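Pentalenene synthase (Streptomyces chartreusis NRRL 3882, PDB 6Q4S) converts (2E,6E)-farnesyl diphosphate into the bicyclic sesquiterpenol 7-epi-alpha-eudesmol, most likely with magnesium ions drawing off the diphosphate. Local coordinates at residues R93-T104 and P113-A124. Numbering follows the deposited sequence.
Sequences RIAEVARELIVT and PRVACPITLAWA
The indole of Trp123 meets Leu101 and Thr104 with its pyrrole side: NE1, at the ring edge, donates to Leu101 O (3.0 Å), reaching a lone pair in the carbonyl plane, while Leu101 CD2 packs on CD1 at 3.5 Å and Thr104 CB approaches obliquely. Tryptophan suits the place, combining a broad apolar surface with one N-H for a carbonyl near the helix end, which also accepts from Trp146. Trp72 and Trp146 meet the same indole ring. A second flat group, the Arg93 guanidinium, lies at the far end: NH1 makes a salt bridge to Glu96 OE1, in plane at the edge, through a weak hydrogen bond, and Val115 CG1 lies oblique to the group.

Between these ends the Glu100 carboxylate grips the loop before helix 118-131. Its chain bends at chi2 (69°), bringing OE2 to Val115 N in a nearly straight bond (3.0 Å, 174°) from above the carboxylate plane; OE1 takes a weak bond from Arg114 N. Glutamate suits this place, its two oxygens serving two backbone N-H groups and salt bridges to Arg107 of the same chain and Arg99 of the second subunit, which probably favour its ionised form. Nearby, Val97 CG1 rests on Ile119 CG2 at 3.5 Å, the side chains crossing at a slant; their methyls suit an apolar seam. Thr120 CG2 touches Glu100 CG, while its OG1 accepts from the N-cap amide, Cys117 N (3.0 Å), half of a capping box.

Segments 93-103 and 118-124, nearly parallel (9°) within the all-alpha terpene synthase fold, are thus joined by apolar packing and, through a buried acid, by polar bonds that link their connecting loop to the dimer interface.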
loop_
_atom_site.group_PDB
_atom_site.type_symbol
_atom_site.label_atom_id
_atom_site.label_comp_id
_atom_site.label_asym_id
_atom_site.label_seq_id
_atom_site.Cartn_x
_atom_site.Cartn_y
_atom_site.Cartn_z
ATOM N N ARG A 93 7.852 15.571 13.399
ATOM C CA ARG A 93 7.170 16.284 12.332
ATOM C C ARG A 93 7.415 15.603 10.968
ATOM O O ARG A 93 6.487 15.464 10.216
ATOM C CB ARG A 93 7.565 17.761 12.300
ATOM C CG ARG A 93 6.799 18.585 11.273
ATOM C CD ARG A 93 5.281 18.486 11.397
ATOM N NE ARG A 93 4.630 19.364 10.439
ATOM C CZ ARG A 93 3.322 19.557 10.356
ATOM N NH1 ARG A 93 2.498 18.893 11.152
ATOM N NH2 ARG A 93 2.824 20.402 9.448
ATOM N N ILE A 94 8.621 15.157 10.692
ATOM C CA ILE A 94 8.928 14.412 9.467
ATOM C C ILE A 94 8.047 13.131 9.337
ATOM O O ILE A 94 7.427 12.917 8.301
ATOM C CB ILE A 94 10.424 14.158 9.359
ATOM C CG1 ILE A 94 11.133 15.489 8.970
ATOM C CG2 ILE A 94 10.793 13.056 8.345
ATOM C CD1 ILE A 94 12.635 15.382 9.096
ATOM N N ALA A 95 7.924 12.354 10.415
ATOM C CA ALA A 95 7.124 11.151 10.386
ATOM C C ALA A 95 5.729 11.457 10.100
ATOM O O ALA A 95 5.072 10.699 9.388
ATOM C CB ALA A 95 7.193 10.387 11.724
ATOM N N GLU A 96 5.222 12.527 10.718
ATOM C CA GLU A 96 3.884 12.990 10.501
ATOM C C GLU A 96 3.579 13.355 9.023
ATOM O O GLU A 96 2.528 12.972 8.466
ATOM C CB GLU A 96 3.541 14.141 11.465
ATOM C CG GLU A 96 2.162 14.716 11.310
ATOM C CD GLU A 96 1.743 15.816 12.335
ATOM O OE1 GLU A 96 2.612 16.525 12.954
ATOM O OE2 GLU A 96 0.491 15.968 12.471
ATOM N N VAL A 97 4.514 14.072 8.397
ATOM C CA VAL A 97 4.328 14.493 7.033
ATOM C C VAL A 97 4.512 13.322 6.090
ATOM O O VAL A 97 3.703 13.171 5.178
ATOM C CB VAL A 97 5.280 15.681 6.685
ATOM C CG1 VAL A 97 5.195 15.982 5.197
ATOM C CG2 VAL A 97 4.871 16.885 7.535
ATOM N N ALA A 98 5.491 12.464 6.369
ATOM C CA ALA A 98 5.720 11.291 5.548
ATOM C C ALA A 98 4.504 10.411 5.486
ATOM O O ALA A 98 4.165 9.883 4.413
ATOM C CB ALA A 98 6.881 10.449 6.024
ATOM N N ARG A 99 3.856 10.223 6.627
ATOM C CA ARG A 99 2.626 9.392 6.675
ATOM C C ARG A 99 1.476 9.976 5.904
ATOM O O ARG A 99 0.671 9.222 5.386
ATOM C CB ARG A 99 2.220 9.123 8.131
ATOM C CG ARG A 99 3.247 8.196 8.750
ATOM C CD ARG A 99 3.040 7.825 10.202
ATOM N NE ARG A 99 4.098 6.897 10.639
ATOM C CZ ARG A 99 4.022 6.139 11.743
ATOM N NH1 ARG A 99 2.952 6.210 12.534
ATOM N NH2 ARG A 99 5.002 5.321 12.040
ATOM N N GLU A 100 1.374 11.310 5.813
ATOM C CA GLU A 100 0.376 11.959 4.940
ATOM C C GLU A 100 0.727 11.661 3.503
ATOM O O GLU A 100 -0.132 11.271 2.714
ATOM C CB GLU A 100 0.295 13.504 5.192
ATOM C CG GLU A 100 -0.772 14.192 4.371
ATOM C CD GLU A 100 -2.172 13.814 4.803
ATOM O OE1 GLU A 100 -3.031 13.461 3.968
ATOM O OE2 GLU A 100 -2.442 13.888 6.025
ATOM N N LEU A 101 1.996 11.693 3.156
ATOM C CA LEU A 101 2.412 11.305 1.802
ATOM C C LEU A 101 2.133 9.824 1.499
ATOM O O LEU A 101 1.774 9.433 0.368
ATOM C CB LEU A 101 3.869 11.658 1.608
ATOM C CG LEU A 101 4.348 13.108 1.864
ATOM C CD1 LEU A 101 5.867 13.161 1.650
ATOM C CD2 LEU A 101 3.622 14.024 0.927
ATOM N N ILE A 102 2.208 8.988 2.524
ATOM C CA ILE A 102 1.924 7.585 2.355
ATOM C C ILE A 102 0.420 7.369 2.094
ATOM O O ILE A 102 0.047 6.549 1.257
ATOM C CB ILE A 102 2.381 6.732 3.589
ATOM C CG1 ILE A 102 3.899 6.714 3.618
ATOM C CG2 ILE A 102 1.847 5.290 3.508
ATOM C CD1 ILE A 102 4.518 6.154 4.892
ATOM N N VAL A 103 -0.458 8.069 2.787
ATOM C CA VAL A 103 -1.887 7.748 2.617
ATOM C C VAL A 103 -2.501 8.397 1.395
ATOM O O VAL A 103 -3.546 8.009 0.983
ATOM C CB VAL A 103 -2.703 8.072 3.861
ATOM C CG1 VAL A 103 -2.176 7.313 5.058
ATOM C CG2 VAL A 103 -2.705 9.519 4.222
ATOM N N THR A 104 -1.833 9.370 0.775
ATOM C CA THR A 104 -2.424 10.124 -0.356
ATOM C C THR A 104 -2.748 9.176 -1.490
ATOM O O THR A 104 -3.844 9.244 -2.051
ATOM C CB THR A 104 -1.508 11.316 -0.731
ATOM O OG1 THR A 104 -1.643 12.324 0.274
ATOM C CG2 THR A 104 -1.807 11.900 -2.080
ATOM N N PRO A 113 -5.371 16.602 1.679
ATOM C CA PRO A 113 -4.628 16.001 2.763
ATOM C C PRO A 113 -5.070 16.504 4.119
ATOM O O PRO A 113 -5.413 17.658 4.264
ATOM C CB PRO A 113 -3.216 16.464 2.509
ATOM C CG PRO A 113 -3.378 17.771 1.821
ATOM C CD PRO A 113 -4.542 17.553 0.912
ATOM N N ARG A 114 -4.937 15.667 5.139
ATOM C CA ARG A 114 -5.337 16.032 6.486
ATOM C C ARG A 114 -4.321 16.965 7.138
ATOM O O ARG A 114 -4.681 17.912 7.766
ATOM C CB ARG A 114 -5.508 14.724 7.310
ATOM C CG ARG A 114 -6.299 14.858 8.599
ATOM C CD ARG A 114 -6.590 13.495 9.299
ATOM N NE ARG A 114 -7.515 13.663 10.447
ATOM C CZ ARG A 114 -7.224 14.265 11.603
ATOM N NH1 ARG A 114 -5.999 14.688 11.877
ATOM N NH2 ARG A 114 -8.179 14.413 12.545
ATOM N N VAL A 115 -3.055 16.613 7.055
ATOM C CA VAL A 115 -1.895 17.475 7.340
ATOM C C VAL A 115 -1.636 18.328 6.046
ATOM O O VAL A 115 -1.194 17.784 5.044
ATOM C CB VAL A 115 -0.693 16.569 7.649
ATOM C CG1 VAL A 115 0.605 17.330 7.905
ATOM C CG2 VAL A 115 -0.995 15.711 8.869
ATOM N N ALA A 116 -1.995 19.608 6.072
ATOM C CA ALA A 116 -1.828 20.547 4.928
ATOM C C ALA A 116 -0.554 21.364 5.094
ATOM O O ALA A 116 -0.416 22.157 6.022
ATOM C CB ALA A 116 -3.020 21.496 4.836
ATOM N N CYS A 117 0.425 21.103 4.253
ATOM C CA CYS A 117 1.608 21.931 4.211
ATOM C C CYS A 117 1.999 21.936 2.749
ATOM O O CYS A 117 1.390 21.213 1.970
ATOM C CB CYS A 117 2.665 21.421 5.188
ATOM S SG CYS A 117 3.431 19.837 4.824
ATOM N N PRO A 118 2.970 22.768 2.351
ATOM C CA PRO A 118 3.243 22.833 0.918
ATOM C C PRO A 118 3.521 21.460 0.278
ATOM O O PRO A 118 2.960 21.146 -0.781
ATOM C CB PRO A 118 4.496 23.743 0.855
ATOM C CG PRO A 118 4.340 24.637 2.036
ATOM C CD PRO A 118 3.724 23.783 3.110
ATOM N N ILE A 119 4.371 20.643 0.893
ATOM C CA ILE A 119 4.697 19.333 0.320
ATOM C C ILE A 119 3.476 18.395 0.160
ATOM O O ILE A 119 3.343 17.725 -0.872
ATOM C CB ILE A 119 5.828 18.663 1.066
ATOM C CG1 ILE A 119 6.379 17.500 0.235
ATOM C CG2 ILE A 119 5.378 18.115 2.413
ATOM C CD1 ILE A 119 7.848 17.331 0.505
ATOM N N THR A 120 2.533 18.411 1.120
ATOM C CA THR A 120 1.418 17.438 1.089
ATOM C C THR A 120 0.407 17.881 0.068
ATOM O O THR A 120 -0.157 17.070 -0.644
ATOM C CB THR A 120 0.786 17.192 2.467
ATOM O OG1 THR A 120 0.229 18.393 3.062
ATOM C CG2 THR A 120 1.821 16.616 3.398
ATOM N N LEU A 121 0.217 19.193 -0.037
ATOM C CA LEU A 121 -0.635 19.739 -1.094
ATOM C C LEU A 121 -0.071 19.502 -2.469
ATOM O O LEU A 121 -0.822 19.165 -3.374
ATOM C CB LEU A 121 -0.861 21.248 -0.862
ATOM C CG LEU A 121 -1.643 21.534 0.447
ATOM C CD1 LEU A 121 -1.358 22.973 0.903
ATOM C CD2 LEU A 121 -3.142 21.286 0.308
ATOM N N ALA A 122 1.236 19.668 -2.622
ATOM C CA ALA A 122 1.922 19.400 -3.872
ATOM C C ALA A 122 1.756 17.967 -4.249
ATOM O O ALA A 122 1.417 17.655 -5.395
ATOM C CB ALA A 122 3.381 19.767 -3.799
ATOM N N TRP A 123 1.993 17.069 -3.296
ATOM C CA TRP A 123 1.807 15.653 -3.589
ATOM C C TRP A 123 0.374 15.285 -3.875
ATOM O O TRP A 123 0.128 14.503 -4.782
ATOM C CB TRP A 123 2.421 14.790 -2.469
ATOM C CG TRP A 123 2.306 13.312 -2.619
ATOM C CD1 TRP A 123 1.834 12.468 -1.648
ATOM C CD2 TRP A 123 2.651 12.463 -3.748
ATOM N NE1 TRP A 123 1.904 11.170 -2.080
ATOM C CE2 TRP A 123 2.382 11.134 -3.362
ATOM C CE3 TRP A 123 3.165 12.688 -5.019
ATOM C CZ2 TRP A 123 2.581 10.024 -4.217
ATOM C CZ3 TRP A 123 3.368 11.585 -5.872
ATOM C CH2 TRP A 123 3.053 10.269 -5.471
ATOM N N ALA A 124 -0.601 15.808 -3.148
ATOM C CA ALA A 124 -1.972 15.476 -3.539
ATOM C C ALA A 124 -2.250 15.817 -5.007
ATOM O O ALA A 124 -2.981 15.066 -5.721
ATOM C CB ALA A 124 -2.986 16.129 -2.642
HETATM O O HOH W 1 -0.152 14.528 0.524
#